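Local coordinates for protein esterase (uncultured bacterium FLS12, PDB 4RGY) that hydrolyses esters as a low-temperature-active alkaline esterase, probably through the catalytic-triad chemistry of alpha/beta hydrolases, at residues A[46-51]-A[57-62]; A[66-71]-A[249-254]; A[223-228]-A[234-239]. All blocks are in the same frame, centred on the assembly; numbering follows the deposited sequence.

Contact 1: A[46-51]-A[57-62]; sequences LFLLHG and TIWLRR
Trp59 lays one face of its indole against Leu48 and turns its N-H edge to the backbone beyond it. Leu48 CG sits 3.5 Å from the centroid of the five-membered ring, 5° off the ring normal. This is a CH-pi contact. The two methyls of Leu48 spread over the same face. CD2 meets Trp59 CD2 at 3.6 Å, and CD1 lies over Trp59 CE2 and CZ2 of the six-membered ring. The leucine has CG anti to the backbone N (chi1 -175°), which sets the whole isobutyl group against the ring.

The edge of the indole is held as well. Trp59 NE1 donates to Leu49 O at 3.0 Å, and the bond is nearly straight at 167°. The oxygen lies in the ring plane, but the donor stands above the carbonyl plane. The bond helps to fix the rotation of the indole and gives its buried N-H a partner. Strand 45-49 lies inside the sheet of an alpha/beta-hydrolase fold, and helix 58-62 follows shortly after it. Trp59 brings the helix down on the end of this strand. Met78, Leu125, Ile254 and Trp247 also touch the Trp59 side chain, the last of them edge-to-face.

His50 adds a smaller contact where the strand gives way to loop. Its CB touches Ile58 CG2 at 3.9 Å. The imidazole turns off from the helix. His50 ND1 donates to Gly51 O at 2.8 Å, while His50 NE2 bonds to Val81 N. The His50 side chain is close to, but not in contact with, the probable catalytic triad of Ser126, His245 and Asp216.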
loop_
_atom_site.group_PDB
_atom_site.type_symbol
_atom_site.label_atom_id
_atom_site.label_comp_id
_atom_site.label_asym_id
_atom_site.label_seq_id
_atom_site.Cartn_x
_atom_site.Cartn_y
_atom_site.Cartn_z
ATOM N N LEU A 46 -9.606 19.159 3.039
ATOM C CA LEU A 46 -10.361 19.018 1.801
ATOM C C LEU A 46 -10.732 17.554 1.591
ATOM O O LEU A 46 -9.858 16.687 1.523
ATOM C CB LEU A 46 -9.535 19.526 0.617
ATOM C CG LEU A 46 -10.051 19.218 -0.789
ATOM C CD1 LEU A 46 -11.336 19.989 -1.062
ATOM C CD2 LEU A 46 -8.996 19.546 -1.846
ATOM N N PHE A 47 -12.028 17.293 1.497
ATOM C CA PHE A 47 -12.517 15.975 1.113
ATOM C C PHE A 47 -12.609 15.979 -0.400
ATOM O O PHE A 47 -13.327 16.796 -0.978
ATOM C CB PHE A 47 -13.868 15.689 1.775
ATOM C CG PHE A 47 -13.764 15.545 3.267
ATOM C CD1 PHE A 47 -13.747 16.663 4.097
ATOM C CD2 PHE A 47 -13.631 14.286 3.842
ATOM C CE1 PHE A 47 -13.615 16.520 5.483
ATOM C CE2 PHE A 47 -13.505 14.135 5.215
ATOM C CZ PHE A 47 -13.493 15.250 6.038
ATOM N N LEU A 48 -11.862 15.081 -1.037
ATOM C CA LEU A 48 -11.641 15.126 -2.482
ATOM C C LEU A 48 -12.174 13.839 -3.089
ATOM O O LEU A 48 -11.633 12.749 -2.866
ATOM C CB LEU A 48 -10.149 15.319 -2.770
ATOM C CG LEU A 48 -9.713 15.519 -4.224
ATOM C CD1 LEU A 48 -10.422 16.700 -4.890
ATOM C CD2 LEU A 48 -8.203 15.711 -4.288
ATOM N N LEU A 49 -13.279 13.984 -3.820
ATOM C CA LEU A 49 -14.111 12.857 -4.231
ATOM C C LEU A 49 -13.834 12.370 -5.651
ATOM O O LEU A 49 -13.618 13.167 -6.572
ATOM C CB LEU A 49 -15.574 13.236 -4.086
ATOM C CG LEU A 49 -15.925 13.850 -2.728
ATOM C CD1 LEU A 49 -17.417 14.156 -2.669
ATOM C CD2 LEU A 49 -15.488 12.949 -1.582
ATOM N N HIS A 50 -13.851 11.051 -5.821
ATOM C CA HIS A 50 -13.548 10.440 -7.121
ATOM C C HIS A 50 -14.738 10.398 -8.070
ATOM O O HIS A 50 -15.873 10.674 -7.690
ATOM C CB HIS A 50 -12.951 9.034 -6.953
ATOM C CG HIS A 50 -13.898 8.010 -6.388
ATOM N ND1 HIS A 50 -15.006 7.547 -7.074
ATOM C CD2 HIS A 50 -13.887 7.348 -5.206
ATOM C CE1 HIS A 50 -15.628 6.640 -6.337
ATOM N NE2 HIS A 50 -14.972 6.507 -5.196
ATOM N N GLY A 51 -14.462 10.037 -9.322
ATOM C CA GLY A 51 -15.506 9.960 -10.327
ATOM C C GLY A 51 -16.076 8.568 -10.553
ATOM O O GLY A 51 -15.834 7.633 -9.765
ATOM N N THR A 57 -7.747 5.936 -5.005
ATOM C CA THR A 57 -6.349 6.096 -5.420
ATOM C C THR A 57 -6.162 7.007 -6.637
ATOM O O THR A 57 -5.039 7.398 -6.959
ATOM C CB THR A 57 -5.675 4.744 -5.780
ATOM O OG1 THR A 57 -6.174 4.275 -7.037
ATOM C CG2 THR A 57 -5.888 3.681 -4.694
ATOM N N ILE A 58 -7.248 7.297 -7.341
ATOM C CA ILE A 58 -7.121 7.949 -8.642
ATOM C C ILE A 58 -6.590 9.378 -8.583
ATOM O O ILE A 58 -5.777 9.770 -9.432
ATOM C CB ILE A 58 -8.455 7.889 -9.431
ATOM C CG1 ILE A 58 -8.236 8.242 -10.899
ATOM C CG2 ILE A 58 -9.525 8.794 -8.818
ATOM C CD1 ILE A 58 -7.738 7.076 -11.713
ATOM N N TRP A 59 -7.015 10.162 -7.595
ATOM C CA TRP A 59 -6.526 11.533 -7.501
ATOM C C TRP A 59 -5.006 11.560 -7.314
ATOM O O TRP A 59 -4.310 12.345 -7.955
ATOM C CB TRP A 59 -7.222 12.308 -6.377
ATOM C CG TRP A 59 -8.511 12.969 -6.799
ATOM C CD1 TRP A 59 -9.775 12.523 -6.581
ATOM C CD2 TRP A 59 -8.639 14.204 -7.518
ATOM N NE1 TRP A 59 -10.691 13.401 -7.122
ATOM C CE2 TRP A 59 -10.015 14.438 -7.708
ATOM C CE3 TRP A 59 -7.720 15.129 -8.029
ATOM C CZ2 TRP A 59 -10.499 15.564 -8.373
ATOM C CZ3 TRP A 59 -8.202 16.255 -8.696
ATOM C CH2 TRP A 59 -9.582 16.457 -8.865
ATOM N N LEU A 60 -4.485 10.680 -6.469
ATOM C CA LEU A 60 -3.049 10.643 -6.215
ATOM C C LEU A 60 -2.286 10.220 -7.468
ATOM O O LEU A 60 -1.208 10.770 -7.771
ATOM C CB LEU A 60 -2.746 9.677 -5.069
ATOM C CG LEU A 60 -1.304 9.716 -4.558
ATOM C CD1 LEU A 60 -1.066 10.949 -3.703
ATOM C CD2 LEU A 60 -0.969 8.452 -3.781
ATOM N N ARG A 61 -2.838 9.243 -8.185
ATOM C CA ARG A 61 -2.160 8.666 -9.333
ATOM C C ARG A 61 -2.146 9.578 -10.549
ATOM O O ARG A 61 -1.107 9.734 -11.180
ATOM C CB ARG A 61 -2.757 7.308 -9.689
ATOM C CG ARG A 61 -2.552 6.255 -8.609
ATOM C CD ARG A 61 -3.544 5.110 -8.726
ATOM N NE ARG A 61 -3.348 4.307 -9.930
ATOM C CZ ARG A 61 -4.059 3.222 -10.221
ATOM N NH1 ARG A 61 -5.018 2.809 -9.391
ATOM N NH2 ARG A 61 -3.824 2.551 -11.343
ATOM N N ARG A 62 -3.283 10.187 -10.871
ATOM C CA ARG A 62 -3.430 10.892 -12.147
ATOM C C ARG A 62 -3.255 12.398 -12.070
ATOM O O ARG A 62 -3.387 13.091 -13.083
ATOM C CB ARG A 62 -4.789 10.569 -12.754
ATOM C CG ARG A 62 -5.041 9.091 -12.849
ATOM C CD ARG A 62 -3.990 8.421 -13.695
ATOM N NE ARG A 62 -4.112 6.972 -13.600
ATOM C CZ ARG A 62 -5.030 6.270 -14.248
ATOM N NH1 ARG A 62 -5.889 6.892 -15.043
ATOM N NH2 ARG A 62 -5.089 4.950 -14.104
#

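Contact 2: A[66-71]-A[249-254]; sequences ERYVAE and YWDAQI
Tyr68 points its phenol at the carboxylate of Asp251. The polar part is a weak hydrogen bond from the Tyr68 hydroxyl to this carboxylate, with Asp251 OD1 at 2.9 Å and Asp251 OD2 at 2.8 Å from Tyr68 OH. The carboxylate comes to the edge of the ring, its plane turned 43° from that of the phenol. Asp251 has CG anti to the backbone N (chi1 -177°), which carries the carboxylate out to the hydroxyl. The stronger partner of Asp251 OD1 is Ser64 N. The contact borders a subunit interface, where Arg67 of the second subunit makes a long, weak ion pair with Asp251 OD2.

The apolar part is slight. Tyr68 CD2 meets Ile254 CG2 at 4.0 Å, an oblique approach to the ring. Leu258 and Gln255 also touch Tyr68. A phenylalanine here would probably leave the carboxylate of Asp251 without its hydroxyl partner from helix 65-68.

The two segments are far apart in the chain, and the contact ties short helix 65-68 to helix 247-260. The latter is the last modelled helix of the chain, and it packs against the central sheet of the alpha/beta-hydrolase fold.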
loop_
_atom_site.group_PDB
_atom_site.type_symbol
_atom_site.label_atom_id
_atom_site.label_comp_id
_atom_site.label_asym_id
_atom_site.label_seq_id
_atom_site.Cartn_x
_atom_site.Cartn_y
_atom_site.Cartn_z
ATOM N N GLU A 66 -0.824 15.968 -4.236
ATOM C CA GLU A 66 0.005 16.063 -3.035
ATOM C C GLU A 66 0.977 17.246 -3.113
ATOM O O GLU A 66 1.174 17.960 -2.131
ATOM C CB GLU A 66 0.780 14.771 -2.777
ATOM C CG GLU A 66 1.601 14.832 -1.495
ATOM C CD GLU A 66 2.440 13.599 -1.270
ATOM O OE1 GLU A 66 2.000 12.509 -1.673
ATOM O OE2 GLU A 66 3.535 13.727 -0.684
ATOM N N ARG A 67 1.573 17.448 -4.284
ATOM C CA ARG A 67 2.445 18.594 -4.503
ATOM C C ARG A 67 1.672 19.912 -4.469
ATOM O O ARG A 67 2.123 20.890 -3.875
ATOM C CB ARG A 67 3.204 18.424 -5.819
ATOM C CG ARG A 67 3.971 19.660 -6.255
ATOM C CD ARG A 67 5.035 19.313 -7.297
ATOM N NE ARG A 67 4.474 18.645 -8.469
ATOM C CZ ARG A 67 3.924 19.282 -9.493
ATOM N NH1 ARG A 67 3.853 20.607 -9.485
ATOM N NH2 ARG A 67 3.447 18.610 -10.528
ATOM N N TYR A 68 0.485 19.928 -5.061
ATOM C CA TYR A 68 -0.274 21.169 -5.138
ATOM C C TYR A 68 -0.661 21.718 -3.765
ATOM O O TYR A 68 -0.778 22.934 -3.591
ATOM C CB TYR A 68 -1.521 20.986 -6.006
ATOM C CG TYR A 68 -1.236 20.604 -7.444
ATOM C CD1 TYR A 68 -0.098 21.063 -8.098
ATOM C CD2 TYR A 68 -2.116 19.797 -8.153
ATOM C CE1 TYR A 68 0.155 20.720 -9.413
ATOM C CE2 TYR A 68 -1.871 19.449 -9.468
ATOM C CZ TYR A 68 -0.734 19.912 -10.092
ATOM O OH TYR A 68 -0.466 19.573 -11.400
ATOM N N VAL A 69 -0.863 20.842 -2.789
ATOM C CA VAL A 69 -1.283 21.301 -1.465
ATOM C C VAL A 69 -0.116 21.491 -0.497
ATOM O O VAL A 69 -0.312 21.946 0.626
ATOM C CB VAL A 69 -2.291 20.336 -0.818
ATOM C CG1 VAL A 69 -3.527 20.202 -1.696
ATOM C CG2 VAL A 69 -1.667 18.954 -0.553
ATOM N N ALA A 70 1.089 21.156 -0.937
ATOM C CA ALA A 70 2.234 21.012 -0.029
ATOM C C ALA A 70 2.545 22.235 0.845
ATOM O O ALA A 70 3.081 22.087 1.943
ATOM C CB ALA A 70 3.478 20.577 -0.801
ATOM N N GLU A 71 2.214 23.430 0.371
ATOM C CA GLU A 71 2.527 24.640 1.136
ATOM C C GLU A 71 1.301 25.293 1.766
ATOM O O GLU A 71 1.382 26.404 2.296
ATOM C CB GLU A 71 3.267 25.658 0.262
ATOM C CG GLU A 71 4.564 25.137 -0.332
ATOM C CD GLU A 71 5.500 24.576 0.718
ATOM O OE1 GLU A 71 5.546 25.128 1.840
ATOM O OE2 GLU A 71 6.188 23.575 0.422
ATOM N N TYR A 249 -7.277 17.663 -17.697
ATOM C CA TYR A 249 -8.113 18.812 -17.371
ATOM C C TYR A 249 -8.280 18.974 -15.850
ATOM O O TYR A 249 -8.146 20.074 -15.329
ATOM C CB TYR A 249 -9.464 18.692 -18.095
ATOM C CG TYR A 249 -10.457 19.774 -17.757
ATOM C CD1 TYR A 249 -10.352 21.045 -18.318
ATOM C CD2 TYR A 249 -11.502 19.525 -16.875
ATOM C CE1 TYR A 249 -11.265 22.038 -18.001
ATOM C CE2 TYR A 249 -12.416 20.511 -16.553
ATOM C CZ TYR A 249 -12.282 21.761 -17.120
ATOM O OH TYR A 249 -13.177 22.741 -16.795
ATOM N N TRP A 250 -8.536 17.886 -15.130
ATOM C CA TRP A 250 -8.729 17.995 -13.678
ATOM C C TRP A 250 -7.443 18.337 -12.930
ATOM O O TRP A 250 -7.482 19.027 -11.912
ATOM C CB TRP A 250 -9.381 16.728 -13.118
ATOM C CG TRP A 250 -10.711 16.534 -13.779
ATOM C CD1 TRP A 250 -11.640 17.498 -14.026
ATOM C CD2 TRP A 250 -11.218 15.327 -14.365
ATOM N NE1 TRP A 250 -12.711 16.963 -14.695
ATOM C CE2 TRP A 250 -12.481 15.629 -14.914
ATOM C CE3 TRP A 250 -10.738 14.014 -14.454
ATOM C CZ2 TRP A 250 -13.259 14.675 -15.561
ATOM C CZ3 TRP A 250 -11.508 13.070 -15.099
ATOM C CH2 TRP A 250 -12.763 13.401 -15.644
ATOM N N ASP A 251 -6.305 17.869 -13.440
ATOM C CA ASP A 251 -5.015 18.208 -12.860
ATOM C C ASP A 251 -4.794 19.718 -12.936
ATOM O O ASP A 251 -4.290 20.324 -11.990
ATOM C CB ASP A 251 -3.891 17.467 -13.596
ATOM C CG ASP A 251 -2.515 17.731 -12.994
ATOM O OD1 ASP A 251 -2.258 17.294 -11.857
ATOM O OD2 ASP A 251 -1.680 18.371 -13.660
ATOM N N ALA A 252 -5.172 20.326 -14.057
ATOM C CA ALA A 252 -5.064 21.770 -14.213
ATOM C C ALA A 252 -6.097 22.483 -13.345
ATOM O O ALA A 252 -5.778 23.420 -12.613
ATOM C CB ALA A 252 -5.247 22.157 -15.676
ATOM N N GLN A 253 -7.344 22.037 -13.428
ATOM C CA GLN A 253 -8.422 22.733 -12.740
ATOM C C GLN A 253 -8.360 22.636 -11.218
ATOM O O GLN A 253 -8.779 23.568 -10.523
ATOM C CB GLN A 253 -9.781 22.246 -13.238
ATOM C CG GLN A 253 -10.075 22.651 -14.665
ATOM C CD GLN A 253 -10.005 24.144 -14.848
ATOM O OE1 GLN A 253 -9.141 24.650 -15.560
ATOM N NE2 GLN A 253 -10.910 24.867 -14.195
ATOM N N ILE A 254 -7.849 21.528 -10.682
ATOM C CA ILE A 254 -7.813 21.396 -9.224
ATOM C C ILE A 254 -6.890 22.446 -8.590
ATOM O O ILE A 254 -7.121 22.887 -7.462
ATOM C CB ILE A 254 -7.468 19.957 -8.758
ATOM C CG1 ILE A 254 -7.887 19.740 -7.299
ATOM C CG2 ILE A 254 -5.987 19.653 -8.936
ATOM C CD1 ILE A 254 -9.386 19.891 -7.049
#

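Contact 3: A[223-228]-A[234-239]; sequences VRFRDH and LDFMYE
Arg226 stretches its aliphatic chain across the ring of Tyr238, the two side chains crossing at about a right angle. Its CD stands over the centre of one face, 3.4 Å from the ring centroid and 6° off the normal, a CH-pi contact. The chain then bends at chi3, and the guanidinium passes toward the rim. Arg226 CZ lies 5.0 Å from the Tyr238 centroid in an off-centre cation-pi contact. The guanidinium plane stands steeply to the ring, at 76°, with Arg226 NH1 nearest Tyr238 CE2. Asp227 holds the other edge of the guanidinium. Its OD1 accepts from Arg226 NE at 3.0 Å and from Arg226 NH2 at 2.8 Å, a side-on salt bridge in the guanidinium plane. This pairing probably steadies the arginine over the ring. The hydroxyl of Tyr238 bonds to Glu240.

Phe225 and Phe236 form a second, wholly apolar pair. The edge of Phe225 turns toward the face of Phe236 in an offset edge-to-face contact, planes at 85° and centroids 5.7 Å apart. Phe192 meets Phe225 edge-to-face too.

Helical residues 223-228 thus pack on strand residues 236-239, running roughly antiparallel to them. They belong to the beta-alpha-beta unit of strand 207-213, helix 219-232 and strand 236-241, which ends the sheet in this chain.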
loop_
_atom_site.group_PDB
_atom_site.type_symbol
_atom_site.label_atom_id
_atom_site.label_comp_id
_atom_site.label_asym_id
_atom_site.label_seq_id
_atom_site.Cartn_x
_atom_site.Cartn_y
_atom_site.Cartn_z
ATOM N N VAL A 223 -23.997 23.403 -18.403
ATOM C CA VAL A 223 -24.529 24.695 -18.817
ATOM C C VAL A 223 -25.948 24.884 -18.268
ATOM O O VAL A 223 -26.300 25.963 -17.776
ATOM C CB VAL A 223 -24.502 24.849 -20.352
ATOM C CG1 VAL A 223 -25.314 26.071 -20.790
ATOM C CG2 VAL A 223 -23.059 24.947 -20.839
ATOM N N ARG A 224 -26.745 23.825 -18.303
ATOM C CA ARG A 224 -28.102 23.919 -17.765
ATOM C C ARG A 224 -28.107 24.179 -16.254
ATOM O O ARG A 224 -28.896 24.997 -15.762
ATOM C CB ARG A 224 -28.929 22.691 -18.149
ATOM C CG ARG A 224 -29.340 22.721 -19.626
ATOM C CD ARG A 224 -30.331 21.619 -19.999
ATOM N NE ARG A 224 -29.800 20.299 -19.698
ATOM C CZ ARG A 224 -30.141 19.608 -18.620
ATOM N NH1 ARG A 224 -31.018 20.126 -17.771
ATOM N NH2 ARG A 224 -29.607 18.418 -18.388
ATOM N N PHE A 225 -27.201 23.533 -15.521
ATOM C CA PHE A 225 -27.124 23.782 -14.083
ATOM C C PHE A 225 -26.637 25.209 -13.805
ATOM O O PHE A 225 -27.183 25.897 -12.940
ATOM C CB PHE A 225 -26.233 22.745 -13.374
ATOM C CG PHE A 225 -26.133 22.956 -11.887
ATOM C CD1 PHE A 225 -27.141 22.520 -11.034
ATOM C CD2 PHE A 225 -25.035 23.600 -11.339
ATOM C CE1 PHE A 225 -27.051 22.729 -9.665
ATOM C CE2 PHE A 225 -24.941 23.803 -9.966
ATOM C CZ PHE A 225 -25.948 23.361 -9.134
ATOM N N ARG A 226 -25.604 25.640 -14.525
ATOM C CA ARG A 226 -25.089 26.999 -14.396
ATOM C C ARG A 226 -26.191 28.029 -14.611
ATOM O O ARG A 226 -26.363 28.940 -13.791
ATOM C CB ARG A 226 -23.979 27.237 -15.414
ATOM C CG ARG A 226 -23.364 28.634 -15.319
ATOM C CD ARG A 226 -22.665 29.029 -16.609
ATOM N NE ARG A 226 -23.626 29.236 -17.688
ATOM C CZ ARG A 226 -23.283 29.466 -18.949
ATOM N NH1 ARG A 226 -21.999 29.490 -19.287
ATOM N NH2 ARG A 226 -24.217 29.650 -19.872
ATOM N N ASP A 227 -26.937 27.879 -15.702
ATOM C CA ASP A 227 -27.987 28.840 -16.033
ATOM C C ASP A 227 -29.072 28.833 -14.956
ATOM O O ASP A 227 -29.602 29.878 -14.579
ATOM C CB ASP A 227 -28.580 28.547 -17.416
ATOM C CG ASP A 227 -27.624 28.881 -18.554
ATOM O OD1 ASP A 227 -26.575 29.505 -18.299
ATOM O OD2 ASP A 227 -27.927 28.492 -19.697
ATOM N N HIS A 228 -29.358 27.651 -14.417
ATOM C CA HIS A 228 -30.330 27.528 -13.343
ATOM C C HIS A 228 -29.892 28.301 -12.107
ATOM O O HIS A 228 -30.640 29.142 -11.594
ATOM C CB HIS A 228 -30.539 26.050 -13.010
ATOM C CG HIS A 228 -31.428 25.799 -11.833
ATOM N ND1 HIS A 228 -32.781 26.061 -11.847
ATOM C CD2 HIS A 228 -31.162 25.255 -10.622
ATOM C CE1 HIS A 228 -33.306 25.704 -10.685
ATOM N NE2 HIS A 228 -32.342 25.217 -9.923
ATOM N N LEU A 234 -27.862 32.490 -7.017
ATOM C CA LEU A 234 -26.941 31.723 -6.183
ATOM C C LEU A 234 -25.510 31.901 -6.689
ATOM O O LEU A 234 -25.207 31.516 -7.820
ATOM C CB LEU A 234 -27.369 30.248 -6.208
ATOM C CG LEU A 234 -26.704 29.227 -5.293
ATOM C CD1 LEU A 234 -26.790 29.700 -3.867
ATOM C CD2 LEU A 234 -27.383 27.882 -5.456
ATOM N N ASP A 235 -24.640 32.477 -5.852
ATOM C CA ASP A 235 -23.274 32.874 -6.230
ATOM C C ASP A 235 -22.310 31.702 -6.452
ATOM O O ASP A 235 -21.850 31.070 -5.493
ATOM C CB ASP A 235 -22.695 33.839 -5.177
ATOM C CG ASP A 235 -21.384 34.516 -5.624
ATOM O OD1 ASP A 235 -20.925 34.306 -6.769
ATOM O OD2 ASP A 235 -20.814 35.281 -4.815
ATOM N N PHE A 236 -22.006 31.436 -7.719
ATOM C CA PHE A 236 -21.030 30.425 -8.121
ATOM C C PHE A 236 -19.881 31.070 -8.874
ATOM O O PHE A 236 -20.076 32.005 -9.668
ATOM C CB PHE A 236 -21.659 29.416 -9.089
ATOM C CG PHE A 236 -22.249 28.194 -8.438
ATOM C CD1 PHE A 236 -23.502 28.247 -7.844
ATOM C CD2 PHE A 236 -21.580 26.972 -8.486
ATOM C CE1 PHE A 236 -24.062 27.124 -7.272
ATOM C CE2 PHE A 236 -22.135 25.835 -7.909
ATOM C CZ PHE A 236 -23.386 25.915 -7.307
ATOM N N MET A 237 -18.676 30.571 -8.640
ATOM C CA MET A 237 -17.599 30.798 -9.578
ATOM C C MET A 237 -17.768 29.731 -10.643
ATOM O O MET A 237 -17.721 28.535 -10.332
ATOM C CB MET A 237 -16.234 30.671 -8.895
ATOM C CG MET A 237 -15.067 30.590 -9.861
ATOM S SD MET A 237 -14.845 32.088 -10.835
ATOM C CE MET A 237 -14.660 33.304 -9.536
ATOM N N TYR A 238 -18.017 30.152 -11.878
ATOM C CA TYR A 238 -18.153 29.228 -13.002
ATOM C C TYR A 238 -17.000 29.421 -13.974
ATOM O O TYR A 238 -16.698 30.551 -14.363
ATOM C CB TYR A 238 -19.484 29.427 -13.759
ATOM C CG TYR A 238 -19.572 28.538 -14.985
ATOM C CD1 TYR A 238 -20.006 27.221 -14.876
ATOM C CD2 TYR A 238 -19.178 28.998 -16.245
ATOM C CE1 TYR A 238 -20.067 26.393 -15.983
ATOM C CE2 TYR A 238 -19.229 28.165 -17.365
ATOM C CZ TYR A 238 -19.674 26.865 -17.220
ATOM O OH TYR A 238 -19.746 26.011 -18.305
ATOM N N GLU A 239 -16.368 28.325 -14.388
ATOM C CA GLU A 239 -15.279 28.392 -15.353
ATOM C C GLU A 239 -15.450 27.318 -16.403
ATOM O O GLU A 239 -15.883 26.208 -16.096
ATOM C CB GLU A 239 -13.927 28.202 -14.653
ATOM C CG GLU A 239 -13.632 29.211 -13.562
ATOM C CD GLU A 239 -12.177 29.202 -13.112
ATOM O OE1 GLU A 239 -11.560 28.119 -13.012
ATOM O OE2 GLU A 239 -11.651 30.300 -12.854
#

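Contacts 1 and 2 adjoin, and contact 3 lies across the chain's centre from contact 1, its centre about 23 Å from those of both others. Contact 1 is wholly buried at a central strand; it combines packing on a ring face with a hydrogen bond to a backbone carbonyl. Contact 2 is largely buried but relies on a phenol and a carboxylate. The two meet where Ile254 of contact 2 packs on Trp59 and Leu48, and both reach the second subunit. Contact 3 is partly buried at the edge strand, uses arginine and aromatic rings, and touches no other chain. It shares the sheet with contact 1. Its Glu239 touches Gln253 on helix 247-260, which carries one side of contact 2.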